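PDB 1O75: putative DD-carboxypeptidase TP_0574 from Treponema pallidum, which shows zinc-dependent carboxypeptidase activity on synthetic depsipeptide substrates, binds penicillin, and may act as a D,D-carboxypeptidase that reduces peptidoglycan cross-linking. Local coordinates for residues Ala361-Phe366 / Gln377-Gly382; Ile339-Lys344 / Tyr396-Arg401; Glu72-Lys77 / Thr102-Ala107; Leu79-Thr84 / Trp93-Asp98. The protein carries 2 engineered substitutions. One frame throughout, in Å; residues are numbered along the deposited sequence.

Contact 1. Residues Ala361-Phe366 / Gln377-Gly382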
loop_
_atom_site.group_PDB
_atom_site.type_symbol
_atom_site.label_atom_id
_atom_site.label_comp_id
_atom_site.label_asym_id
_atom_site.label_seq_id
_atom_site.Cartn_x
_atom_site.Cartn_y
_atom_site.Cartn_z
ATOM N N ALA B 361 -0.081 25.858 4.462
ATOM C CA ALA B 361 0.959 24.843 4.556
ATOM C C ALA B 361 0.526 23.758 5.534
ATOM O O ALA B 361 -0.298 23.997 6.418
ATOM C CB ALA B 361 2.260 25.464 5.015
ATOM N N ALA B 362 1.077 22.561 5.366
ATOM C CA ALA B 362 0.747 21.442 6.236
ATOM C C ALA B 362 1.983 20.567 6.416
ATOM O O ALA B 362 2.936 20.659 5.635
ATOM C CB ALA B 362 -0.389 20.629 5.633
ATOM N N VAL B 363 1.982 19.727 7.446
ATOM C CA VAL B 363 3.129 18.867 7.675
ATOM C C VAL B 363 2.774 17.458 8.125
ATOM O O VAL B 363 1.669 17.191 8.605
ATOM C CB VAL B 363 4.080 19.448 8.753
ATOM C CG1 VAL B 363 4.439 20.889 8.429
ATOM C CG2 VAL B 363 3.426 19.344 10.126
ATOM N N ASP B 364 3.732 16.562 7.937
ATOM C CA ASP B 364 3.630 15.184 8.391
ATOM C C ASP B 364 4.882 15.084 9.256
ATOM O O ASP B 364 5.837 15.837 9.045
ATOM C CB ASP B 364 3.746 14.164 7.243
ATOM C CG ASP B 364 2.542 14.157 6.316
ATOM O OD1 ASP B 364 1.423 14.502 6.749
ATOM O OD2 ASP B 364 2.722 13.781 5.140
ATOM N N VAL B 365 4.882 14.196 10.240
ATOM C CA VAL B 365 6.061 14.020 11.072
ATOM C C VAL B 365 6.139 12.550 11.413
ATOM O O VAL B 365 5.170 11.974 11.910
ATOM C CB VAL B 365 5.996 14.823 12.377
ATOM C CG1 VAL B 365 7.266 14.568 13.186
ATOM C CG2 VAL B 365 5.844 16.314 12.072
ATOM N N PHE B 366 7.285 11.939 11.132
ATOM C CA PHE B 366 7.453 10.526 11.402
ATOM C C PHE B 366 8.910 10.148 11.564
ATOM O O PHE B 366 9.781 10.717 10.903
ATOM C CB PHE B 366 6.818 9.705 10.268
ATOM C CG PHE B 366 7.393 9.994 8.906
ATOM C CD1 PHE B 366 8.523 9.317 8.449
ATOM C CD2 PHE B 366 6.805 10.946 8.078
ATOM C CE1 PHE B 366 9.060 9.585 7.183
ATOM C CE2 PHE B 366 7.332 11.220 6.813
ATOM C CZ PHE B 366 8.462 10.538 6.365
ATOM N N GLN B 377 -1.027 18.100 9.360
ATOM C CA GLN B 377 -1.413 19.105 10.346
ATOM C C GLN B 377 -1.099 20.505 9.852
ATOM O O GLN B 377 0.048 20.812 9.524
ATOM C CB GLN B 377 -0.688 18.866 11.677
ATOM C CG GLN B 377 -1.247 17.713 12.471
ATOM C CD GLN B 377 -2.734 17.859 12.709
ATOM O OE1 GLN B 377 -3.189 18.845 13.295
ATOM N NE2 GLN B 377 -3.502 16.877 12.251
ATOM N N ALA B 378 -2.128 21.349 9.799
ATOM C CA ALA B 378 -1.965 22.725 9.349
ATOM C C ALA B 378 -0.894 23.384 10.198
ATOM O O ALA B 378 -0.768 23.094 11.389
ATOM C CB ALA B 378 -3.277 23.480 9.477
ATOM N N VAL B 379 -0.120 24.269 9.590
ATOM C CA VAL B 379 0.948 24.943 10.309
ATOM C C VAL B 379 1.185 26.363 9.812
ATOM O O VAL B 379 0.812 26.719 8.689
ATOM C CB VAL B 379 2.259 24.123 10.212
ATOM C CG1 VAL B 379 3.467 25.021 10.365
ATOM C CG2 VAL B 379 2.272 23.059 11.290
ATOM N N SER B 380 1.801 27.167 10.674
ATOM C CA SER B 380 2.119 28.556 10.369
ATOM C C SER B 380 3.538 28.846 10.841
ATOM O O SER B 380 4.195 27.991 11.440
ATOM C CB SER B 380 1.141 29.492 11.081
ATOM O OG SER B 380 -0.198 29.149 10.766
ATOM N N LEU B 381 4.004 30.060 10.569
ATOM C CA LEU B 381 5.343 30.479 10.959
ATOM C C LEU B 381 5.451 30.604 12.484
ATOM O O LEU B 381 4.495 31.003 13.156
ATOM C CB LEU B 381 5.664 31.815 10.280
ATOM C CG LEU B 381 7.040 32.453 10.461
ATOM C CD1 LEU B 381 8.145 31.497 10.023
ATOM C CD2 LEU B 381 7.082 33.733 9.642
ATOM N N GLY B 382 6.612 30.246 13.030
ATOM C CA GLY B 382 6.814 30.334 14.467
ATOM C C GLY B 382 6.782 29.009 15.215
ATOM O O GLY B 382 7.522 28.079 14.893
#
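V363 and V379 meet where a beta hairpin, strands 362-367 and 372-378 at the edge of a four-stranded antiparallel sheet, begins to open. Two bridges set the register. V363 and Q377 form the hydrogen-bonded pair, with V363 N to Q377 O at 3.0 Å and Q377 N to V363 O at 2.9 Å. Next to it comes the non-hydrogen-bonded pair A362 and A378, where A362 CA also lies 3.4 Å from Q377 O in a CA-H...O contact. A third bond, V379 N to A361 O at 3.2 Å, holds the chain beyond the last bridge.

The packing is closest on the face carrying V363. Its CG2 sits between the backbone N and the carbonyl carbon (chi1 -52°), a setting that brings this methyl to 3.7 Å from Q377 O. V379 crosses V363 at about a right angle. Both valines are buried; L348 of the facing sheet packs on V363 and I350 on V379.

The opposite face, that of A362 and A378, is much looser. A378 is exposed, and A378 CB comes no nearer to the other segment than 4.3 Å, at A361 O. Q377 starts out on the valine face, but its amide bends back along its own strand, where NE2 bonds to S375 O. By S380 the two chains have separated. Before that point the valine methyls still touch: V363 CG2 lies 4.1 Å from V379 CG2.

Contact 2. Residues Ile339-Lys344 / Tyr396-Arg401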
loop_
_atom_site.group_PDB
_atom_site.type_symbol
_atom_site.label_atom_id
_atom_site.label_comp_id
_atom_site.label_asym_id
_atom_site.label_seq_id
_atom_site.Cartn_x
_atom_site.Cartn_y
_atom_site.Cartn_z
ATOM N N ILE B 339 13.959 27.217 4.791
ATOM C CA ILE B 339 13.123 27.034 5.966
ATOM C C ILE B 339 13.857 26.369 7.140
ATOM O O ILE B 339 14.760 25.554 6.942
ATOM C CB ILE B 339 11.887 26.192 5.563
ATOM C CG1 ILE B 339 11.026 25.872 6.784
ATOM C CG2 ILE B 339 12.343 24.921 4.865
ATOM C CD1 ILE B 339 10.332 27.070 7.360
ATOM N N ASP B 340 13.462 26.729 8.360
ATOM C CA ASP B 340 14.060 26.181 9.575
ATOM C C ASP B 340 12.995 25.472 10.393
ATOM O O ASP B 340 11.939 26.039 10.674
ATOM C CB ASP B 340 14.673 27.292 10.430
ATOM C CG ASP B 340 15.787 28.030 9.723
ATOM O OD1 ASP B 340 16.816 27.397 9.389
ATOM O OD2 ASP B 340 15.631 29.250 9.503
ATOM N N ILE B 341 13.283 24.237 10.787
ATOM C CA ILE B 341 12.338 23.442 11.562
ATOM C C ILE B 341 12.945 22.918 12.868
ATOM O O ILE B 341 14.113 22.525 12.912
ATOM C CB ILE B 341 11.830 22.247 10.725
ATOM C CG1 ILE B 341 11.106 22.756 9.476
ATOM C CG2 ILE B 341 10.902 21.380 11.560
ATOM C CD1 ILE B 341 10.846 21.681 8.439
ATOM N N GLY B 342 12.143 22.908 13.928
ATOM C CA GLY B 342 12.620 22.420 15.210
ATOM C C GLY B 342 11.530 21.714 15.992
ATOM O O GLY B 342 10.373 22.135 15.971
ATOM N N LEU B 343 11.901 20.637 16.679
ATOM C CA LEU B 343 10.946 19.865 17.480
ATOM C C LEU B 343 11.325 19.852 18.965
ATOM O O LEU B 343 12.440 19.470 19.328
ATOM C CB LEU B 343 10.866 18.423 16.962
ATOM C CG LEU B 343 10.309 18.226 15.551
ATOM C CD1 LEU B 343 10.603 16.808 15.080
ATOM C CD2 LEU B 343 8.814 18.520 15.545
ATOM N N LYS B 344 10.384 20.254 19.815
ATOM C CA LYS B 344 10.624 20.297 21.254
ATOM C C LYS B 344 9.342 19.951 22.005
ATOM O O LYS B 344 8.364 20.706 21.982
ATOM C CB LYS B 344 11.110 21.693 21.652
ATOM C CG LYS B 344 11.580 21.815 23.089
ATOM C CD LYS B 344 12.069 23.228 23.365
ATOM C CE LYS B 344 12.644 23.364 24.768
ATOM N NZ LYS B 344 13.131 24.754 25.026
ATOM N N TYR B 396 13.424 12.881 13.723
ATOM C CA TYR B 396 12.199 12.678 12.959
ATOM C C TYR B 396 12.285 13.323 11.580
ATOM O O TYR B 396 13.103 14.217 11.338
ATOM C CB TYR B 396 10.997 13.285 13.687
ATOM C CG TYR B 396 10.681 12.677 15.031
ATOM C CD1 TYR B 396 11.370 13.068 16.180
ATOM C CD2 TYR B 396 9.672 11.724 15.159
ATOM C CE1 TYR B 396 11.051 12.522 17.435
ATOM C CE2 TYR B 396 9.348 11.174 16.397
ATOM C CZ TYR B 396 10.037 11.577 17.531
ATOM O OH TYR B 396 9.689 11.046 18.754
ATOM N N THR B 397 11.437 12.857 10.673
ATOM C CA THR B 397 11.377 13.423 9.336
ATOM C C THR B 397 10.154 14.326 9.374
ATOM O O THR B 397 9.103 13.932 9.902
ATOM C CB THR B 397 11.164 12.340 8.256
ATOM O OG1 THR B 397 12.308 11.478 8.211
ATOM C CG2 THR B 397 10.966 12.983 6.880
ATOM N N VAL B 398 10.307 15.540 8.853
ATOM C CA VAL B 398 9.213 16.505 8.794
ATOM C C VAL B 398 9.018 16.909 7.342
ATOM O O VAL B 398 9.915 17.490 6.720
ATOM C CB VAL B 398 9.511 17.799 9.590
ATOM C CG1 VAL B 398 8.292 18.725 9.550
ATOM C CG2 VAL B 398 9.874 17.465 11.022
ATOM N N GLU B 399 7.851 16.591 6.796
ATOM C CA GLU B 399 7.570 16.965 5.423
ATOM C C GLU B 399 6.649 18.172 5.452
ATOM O O GLU B 399 5.647 18.185 6.167
ATOM C CB GLU B 399 6.902 15.822 4.654
ATOM C CG GLU B 399 6.520 16.233 3.234
ATOM C CD GLU B 399 6.006 15.087 2.392
ATOM O OE1 GLU B 399 6.751 14.106 2.214
ATOM O OE2 GLU B 399 4.861 15.174 1.905
ATOM N N VAL B 400 7.003 19.192 4.685
ATOM C CA VAL B 400 6.193 20.396 4.622
ATOM C C VAL B 400 5.638 20.559 3.223
ATOM O O VAL B 400 6.390 20.627 2.256
ATOM C CB VAL B 400 7.015 21.652 4.965
ATOM C CG1 VAL B 400 6.152 22.899 4.811
ATOM C CG2 VAL B 400 7.544 21.540 6.388
ATOM N N ARG B 401 4.317 20.593 3.118
ATOM C CA ARG B 401 3.665 20.786 1.834
ATOM C C ARG B 401 3.224 22.243 1.726
ATOM O O ARG B 401 2.479 22.740 2.574
ATOM C CB ARG B 401 2.452 19.863 1.701
ATOM C CG ARG B 401 2.820 18.409 1.432
ATOM C CD ARG B 401 1.585 17.563 1.212
ATOM N NE ARG B 401 0.850 17.328 2.451
ATOM C CZ ARG B 401 1.211 16.456 3.390
ATOM N NH1 ARG B 401 2.304 15.718 3.238
ATOM N NH2 ARG B 401 0.477 16.329 4.489
#
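At the interface of a beta sandwich, the Y396 ring is met obliquely by L343, whose CD1 lies 4.0 Å from Y396 CD1 and 3.8 Å from Y396 CB; the two side chains cross at about a right angle. F390 makes an edge-to-face contact with the same ring, and the hydroxyl is bonded to T391 N. The other flat group, the guanidinium of R401, turns from the interface and takes E399 OE2 at its edge, with R401 NH1 at 2.9 Å from that oxygen; D364 and D376 are further salt-bridge partners.

The two sheets pack face to face. Strand 340-344 belongs to a three-stranded sheet and strand 396-401 to a four-stranded one. Their axes come within 9.3 Å at an angle of 133°, too far apart for backbone bonding, and apolar side chains fill the gap.

I341 and V398 reach toward each other tip to tip. I341 has CG1 anti to the carbonyl carbon (chi1 -61°) and an extended end, which puts CD1 against both V398 and V400. V398 spreads its two methyls: CG1 is 4.1 Å from I341 CD1, while CG2 lies 4.2 Å from L343 CD1. L348 and V412 close the layer around I341 and L343. I341 and V400 slide past each other in opposite directions, leaving I341 CD1 at 3.9 Å from V400 CG2.

Contact 3. Residues Glu72-Lys77 / Thr102-Ala107. With XE (xenon), chain G.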
loop_
_atom_site.group_PDB
_atom_site.type_symbol
_atom_site.label_atom_id
_atom_site.label_comp_id
_atom_site.label_asym_id
_atom_site.label_seq_id
_atom_site.Cartn_x
_atom_site.Cartn_y
_atom_site.Cartn_z
ATOM N N GLU B 72 17.473 -8.240 -19.381
ATOM C CA GLU B 72 18.583 -9.131 -19.042
ATOM C C GLU B 72 18.850 -8.909 -17.567
ATOM O O GLU B 72 18.748 -7.778 -17.069
ATOM C CB GLU B 72 19.872 -8.801 -19.814
ATOM C CG GLU B 72 19.832 -9.125 -21.292
ATOM C CD GLU B 72 21.132 -8.746 -21.979
ATOM O OE1 GLU B 72 21.514 -7.559 -21.937
ATOM O OE2 GLU B 72 21.780 -9.637 -22.548
ATOM N N VAL B 73 19.183 -9.980 -16.857
ATOM C CA VAL B 73 19.502 -9.860 -15.454
ATOM C C VAL B 73 20.865 -10.489 -15.214
ATOM O O VAL B 73 21.267 -11.423 -15.910
ATOM C CB VAL B 73 18.442 -10.549 -14.548
ATOM C CG1 VAL B 73 17.123 -9.796 -14.635
ATOM C CG2 VAL B 73 18.229 -11.980 -14.982
ATOM N N LEU B 74 21.579 -9.928 -14.252
ATOM C CA LEU B 74 22.894 -10.399 -13.851
ATOM C C LEU B 74 22.752 -10.860 -12.406
ATOM O O LEU B 74 22.120 -10.173 -11.597
ATOM C CB LEU B 74 23.900 -9.250 -13.891
ATOM C CG LEU B 74 25.319 -9.595 -13.433
ATOM C CD1 LEU B 74 25.994 -10.404 -14.536
ATOM C CD2 LEU B 74 26.117 -8.314 -13.154
ATOM N N GLY B 75 23.344 -12.006 -12.082
ATOM C CA GLY B 75 23.269 -12.508 -10.719
ATOM C C GLY B 75 24.573 -13.103 -10.217
ATOM O O GLY B 75 25.454 -13.445 -11.021
ATOM N N GLU B 76 24.702 -13.218 -8.895
ATOM C CA GLU B 76 25.902 -13.782 -8.279
ATOM C C GLU B 76 25.593 -15.173 -7.750
ATOM O O GLU B 76 24.513 -15.417 -7.191
ATOM C CB GLU B 76 26.382 -12.921 -7.117
ATOM C CG GLU B 76 26.594 -11.484 -7.466
ATOM C CD GLU B 76 27.065 -10.666 -6.290
ATOM O OE1 GLU B 76 26.696 -10.986 -5.140
ATOM O OE2 GLU B 76 27.793 -9.684 -6.518
ATOM N N LYS B 77 26.547 -16.082 -7.912
ATOM C CA LYS B 77 26.353 -17.452 -7.453
ATOM C C LYS B 77 25.958 -17.524 -5.991
ATOM O O LYS B 77 26.578 -16.902 -5.123
ATOM C CB LYS B 77 27.620 -18.293 -7.664
ATOM C CG LYS B 77 27.396 -19.767 -7.308
ATOM C CD LYS B 77 28.723 -20.503 -7.223
ATOM C CE LYS B 77 28.553 -21.926 -6.725
ATOM N NZ LYS B 77 29.905 -22.534 -6.466
ATOM N N THR B 102 29.557 -14.890 -11.659
ATOM C CA THR B 102 28.310 -14.295 -12.115
ATOM C C THR B 102 27.813 -14.906 -13.414
ATOM O O THR B 102 28.539 -15.599 -14.123
ATOM C CB THR B 102 28.466 -12.787 -12.308
ATOM O OG1 THR B 102 29.405 -12.535 -13.363
ATOM C CG2 THR B 102 28.975 -12.133 -11.022
ATOM N N LYS B 103 26.555 -14.654 -13.720
ATOM C CA LYS B 103 25.954 -15.165 -14.927
ATOM C C LYS B 103 24.937 -14.119 -15.375
ATOM O O LYS B 103 24.316 -13.459 -14.543
ATOM C CB LYS B 103 25.254 -16.487 -14.632
ATOM C CG LYS B 103 24.813 -17.250 -15.862
ATOM C CD LYS B 103 26.004 -17.879 -16.607
ATOM C CE LYS B 103 26.628 -19.021 -15.809
ATOM N NZ LYS B 103 27.589 -19.841 -16.622
ATOM N N MET B 104 24.785 -13.963 -16.685
ATOM C CA MET B 104 23.829 -13.011 -17.234
ATOM C C MET B 104 22.923 -13.771 -18.183
ATOM O O MET B 104 23.389 -14.500 -19.050
ATOM C CB MET B 104 24.547 -11.887 -17.989
ATOM C CG MET B 104 23.616 -10.764 -18.450
ATOM S SD MET B 104 24.486 -9.417 -19.272
ATOM C CE MET B 104 25.268 -8.616 -17.878
ATOM N N VAL B 105 21.620 -13.610 -18.006
ATOM C CA VAL B 105 20.663 -14.292 -18.845
ATOM C C VAL B 105 19.565 -13.336 -19.221
ATOM O O VAL B 105 19.422 -12.284 -18.610
ATOM C CB VAL B 105 20.005 -15.483 -18.085
ATOM C CG1 VAL B 105 21.074 -16.513 -17.687
ATOM C CG2 VAL B 105 19.288 -14.969 -16.827
ATOM N N ARG B 106 18.804 -13.705 -20.239
ATOM C CA ARG B 106 17.662 -12.917 -20.645
ATOM C C ARG B 106 16.504 -13.424 -19.770
ATOM O O ARG B 106 16.418 -14.623 -19.497
ATOM C CB ARG B 106 17.344 -13.162 -22.125
ATOM C CG ARG B 106 18.437 -12.673 -23.069
ATOM C CD ARG B 106 17.983 -12.722 -24.527
ATOM N NE ARG B 106 18.003 -14.078 -25.063
ATOM C CZ ARG B 106 19.112 -14.773 -25.304
ATOM N NH1 ARG B 106 20.306 -14.239 -25.062
ATOM N NH2 ARG B 106 19.029 -16.009 -25.780
ATOM N N ALA B 107 15.636 -12.517 -19.321
ATOM C CA ALA B 107 14.472 -12.892 -18.517
ATOM C C ALA B 107 13.286 -12.512 -19.377
ATOM O O ALA B 107 13.105 -11.330 -19.732
ATOM C CB ALA B 107 14.459 -12.120 -17.183
HETATM XE XE XE G . 22.322 -6.983 -16.601
#
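A xenon site lies against the antiparallel pair of strands 72-77 and 102-107, at E72, L74 and M104. The gas atom is 3.7 Å from E72 O and 3.8 Å from L74 N, and the methyl of M104, CE, approaches it to 3.6 Å; K151 completes the pocket. M104 has two conformers and is described here in one, so its contact with the xenon is less certain. In that one the chain bends at its third torsion (-74°), bringing CE toward both the xenon and L74 CD1.

Four backbone bonds fix the pairing, V73 with V105 and G75 with K103. That from V73 N to V105 O is 2.9 Å long and runs nearly along the C=O axis. On the face away from xenon, V73 CG2 meets V105 CG2 at 3.7 Å. E72 and R106 share the xenon face, but their charged ends do not meet: E72 OE1 bonds H153 NE2 instead. Farther along, E76 OE2 bonds S387 of the second subunit.

Strand 72-77 is the middle one here, bonded through its other edge to strand 143-163, while F138 and V140 of strand 137-140 pack against the valine face.

Contact 4. Residues Leu79-Thr84 / Trp93-Asp98; sequences LSKQET and WEYETD
L79 and S80 both face E96 in a classic beta bulge, after which the strands run antiparallel through the pairs K81-Y95, Q82-E94 and E83-W93. E96 O takes L79 N at 2.8 Å and, weakly, S80 N at 3.3 Å.

On the Q82 face Q82 NE2 bonds to E94 OE2, 3.2 Å. The nitrogen comes nearly in line with the carboxylate C-O, although the amide and carboxylate planes stand 61° apart. T84 crosses the glutamate at about a right angle, its CG2 lying 3.4 Å from E94 OE1. That oxygen is salt-bridged to R401 of the second subunit, so the buried carboxylate is held from both sides of the subunit boundary.

The other face carries W93 and Y95 with K81 and E83. K81 has its CG between the backbone N and the carbonyl carbon (chi1 67°) and then runs extended beside Y95, with K81 CD at 3.5 Å from Y95 CE1. Its NZ, salt-bridged to E144, also stands over one face of the W93 indole, 4.4 Å from the centroid of the five-membered ring. W93 has two conformers, and the cation-pi contact is described for one, so it is the less certain part of this face. E83 lies alongside the same indole. Y95 OH bonds to S136 OG, and a xenon atom touches K81 and W93.

The whole is a two-stranded beta hairpin, strands 69-85 and 91-98, with its bulge where the first strand turns a corner.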
loop_
_atom_site.group_PDB
_atom_site.type_symbol
_atom_site.label_atom_id
_atom_site.label_comp_id
_atom_site.label_asym_id
_atom_site.label_seq_id
_atom_site.Cartn_x
_atom_site.Cartn_y
_atom_site.Cartn_z
ATOM N N LEU B 79 25.722 -19.265 -2.459
ATOM C CA LEU B 79 26.496 -20.182 -1.628
ATOM C C LEU B 79 25.603 -20.743 -0.524
ATOM O O LEU B 79 25.804 -21.865 -0.047
ATOM C CB LEU B 79 27.692 -19.460 -1.003
ATOM C CG LEU B 79 28.735 -18.989 -2.018
ATOM C CD1 LEU B 79 29.805 -18.204 -1.303
ATOM C CD2 LEU B 79 29.341 -20.200 -2.743
ATOM N N SER B 80 24.623 -19.956 -0.087
ATOM C CA SER B 80 23.692 -20.459 0.925
ATOM C C SER B 80 22.475 -19.574 0.986
ATOM O O SER B 80 22.525 -18.412 0.582
ATOM C CB SER B 80 24.338 -20.512 2.314
ATOM O OG SER B 80 24.402 -19.232 2.905
ATOM N N LYS B 81 21.367 -20.127 1.449
ATOM C CA LYS B 81 20.180 -19.313 1.588
ATOM C C LYS B 81 19.281 -19.881 2.669
ATOM O O LYS B 81 19.353 -21.076 2.990
ATOM C CB LYS B 81 19.457 -19.149 0.254
ATOM C CG LYS B 81 18.825 -20.359 -0.362
ATOM C CD LYS B 81 17.947 -19.846 -1.495
ATOM C CE LYS B 81 17.130 -20.919 -2.160
ATOM N NZ LYS B 81 16.303 -20.333 -3.260
ATOM N N GLN B 82 18.468 -18.996 3.249
ATOM C CA GLN B 82 17.583 -19.329 4.348
ATOM C C GLN B 82 16.226 -18.663 4.096
ATOM O O GLN B 82 16.159 -17.520 3.619
ATOM C CB GLN B 82 18.215 -18.819 5.656
ATOM C CG GLN B 82 18.714 -17.355 5.529
ATOM C CD GLN B 82 19.668 -16.891 6.648
ATOM O OE1 GLN B 82 20.796 -17.394 6.786
ATOM N NE2 GLN B 82 19.217 -15.914 7.438
ATOM N N GLU B 83 15.148 -19.369 4.397
ATOM C CA GLU B 83 13.837 -18.799 4.155
ATOM C C GLU B 83 13.385 -17.964 5.347
ATOM O O GLU B 83 13.673 -18.290 6.497
ATOM C CB GLU B 83 12.808 -19.906 3.884
ATOM C CG GLU B 83 11.458 -19.377 3.419
ATOM C CD GLU B 83 10.424 -20.483 3.176
ATOM O OE1 GLU B 83 9.947 -21.109 4.152
ATOM O OE2 GLU B 83 10.098 -20.723 2.002
ATOM N N THR B 84 12.688 -16.870 5.066
ATOM C CA THR B 84 12.167 -16.030 6.127
ATOM C C THR B 84 10.835 -15.470 5.603
ATOM O O THR B 84 10.347 -15.925 4.585
ATOM C CB THR B 84 13.164 -14.889 6.491
ATOM O OG1 THR B 84 12.610 -14.101 7.551
ATOM C CG2 THR B 84 13.451 -14.003 5.301
ATOM N N TRP B 93 13.675 -15.078 0.689
ATOM C CA TRP B 93 14.973 -15.692 0.983
ATOM C C TRP B 93 16.097 -14.714 1.249
ATOM O O TRP B 93 16.161 -13.658 0.631
ATOM C CB TRP B 93 15.360 -16.614 -0.177
ATOM C CG TRP B 93 14.461 -17.796 -0.249
ATOM C CD1 TRP B 93 14.654 -19.003 0.363
ATOM C CD2 TRP B 93 13.132 -17.829 -0.802
ATOM N NE1 TRP B 93 13.519 -19.779 0.241
ATOM C CE2 TRP B 93 12.571 -19.083 -0.467
ATOM C CE3 TRP B 93 12.359 -16.916 -1.542
ATOM C CZ2 TRP B 93 11.263 -19.453 -0.846
ATOM C CZ3 TRP B 93 11.052 -17.285 -1.923
ATOM C CH2 TRP B 93 10.523 -18.544 -1.568
ATOM N N GLU B 94 16.985 -15.083 2.175
ATOM C CA GLU B 94 18.135 -14.268 2.537
ATOM C C GLU B 94 19.307 -15.125 2.042
ATOM O O GLU B 94 19.322 -16.337 2.239
ATOM C CB GLU B 94 18.149 -14.017 4.030
ATOM C CG GLU B 94 17.212 -12.847 4.343
ATOM C CD GLU B 94 16.722 -12.845 5.749
ATOM O OE1 GLU B 94 16.007 -11.883 6.116
ATOM O OE2 GLU B 94 17.051 -13.805 6.480
ATOM N N TYR B 95 20.270 -14.481 1.400
ATOM C CA TYR B 95 21.364 -15.177 0.747
ATOM C C TYR B 95 22.784 -14.831 1.123
ATOM O O TYR B 95 23.070 -13.801 1.729
ATOM C CB TYR B 95 21.300 -14.910 -0.757
ATOM C CG TYR B 95 20.015 -15.217 -1.469
ATOM C CD1 TYR B 95 19.861 -16.416 -2.146
ATOM C CD2 TYR B 95 18.978 -14.274 -1.551
ATOM C CE1 TYR B 95 18.725 -16.684 -2.897
ATOM C CE2 TYR B 95 17.819 -14.539 -2.305
ATOM C CZ TYR B 95 17.707 -15.745 -2.974
ATOM O OH TYR B 95 16.593 -16.065 -3.719
ATOM N N GLU B 96 23.670 -15.721 0.675
ATOM C CA GLU B 96 25.111 -15.567 0.799
ATOM C C GLU B 96 25.538 -15.887 -0.632
ATOM O O GLU B 96 25.064 -16.868 -1.232
ATOM C CB GLU B 96 25.693 -16.572 1.787
ATOM C CG GLU B 96 27.110 -16.244 2.200
ATOM C CD GLU B 96 27.681 -17.251 3.185
ATOM O OE1 GLU B 96 26.981 -17.573 4.175
ATOM O OE2 GLU B 96 28.830 -17.710 2.968
ATOM N N THR B 97 26.384 -15.048 -1.220
ATOM C CA THR B 97 26.787 -15.295 -2.598
ATOM C C THR B 97 28.287 -15.174 -2.792
ATOM O O THR B 97 28.992 -14.718 -1.924
ATOM C CB THR B 97 26.159 -14.277 -3.553
ATOM O OG1 THR B 97 26.803 -13.008 -3.355
ATOM C CG2 THR B 97 24.659 -14.132 -3.276
ATOM N N ASP B 98 28.742 -15.570 -3.969
ATOM C CA ASP B 98 30.158 -15.465 -4.319
ATOM C C ASP B 98 30.172 -14.405 -5.419
ATOM O O ASP B 98 29.784 -14.683 -6.551
ATOM C CB ASP B 98 30.653 -16.802 -4.878
ATOM C CG ASP B 98 32.139 -16.780 -5.237
ATOM O OD1 ASP B 98 32.722 -15.672 -5.307
ATOM O OD2 ASP B 98 32.707 -17.878 -5.456
#

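Contact 2 is the buried one: apolar side chains between two sheets, without backbone bonds. Contact 1 pairs the edge strand 372-378 with 362-367 in one of those sheets, and strands 362-367 and 396-401 run as neighbours there. Contacts 3 and 4 share strand 69-85, some 40 Å or more, centre to centre, from contacts 1 and 2. Contact 3 is partly buried, whereas contact 4 is a surface hairpin, richer in charged and polar side chains. E76 OE1 and T97 OG1, 2.7 Å apart, join them. In the crystal dimer the hairpin of contact 4 packs on A361 and A362 of the second subunit.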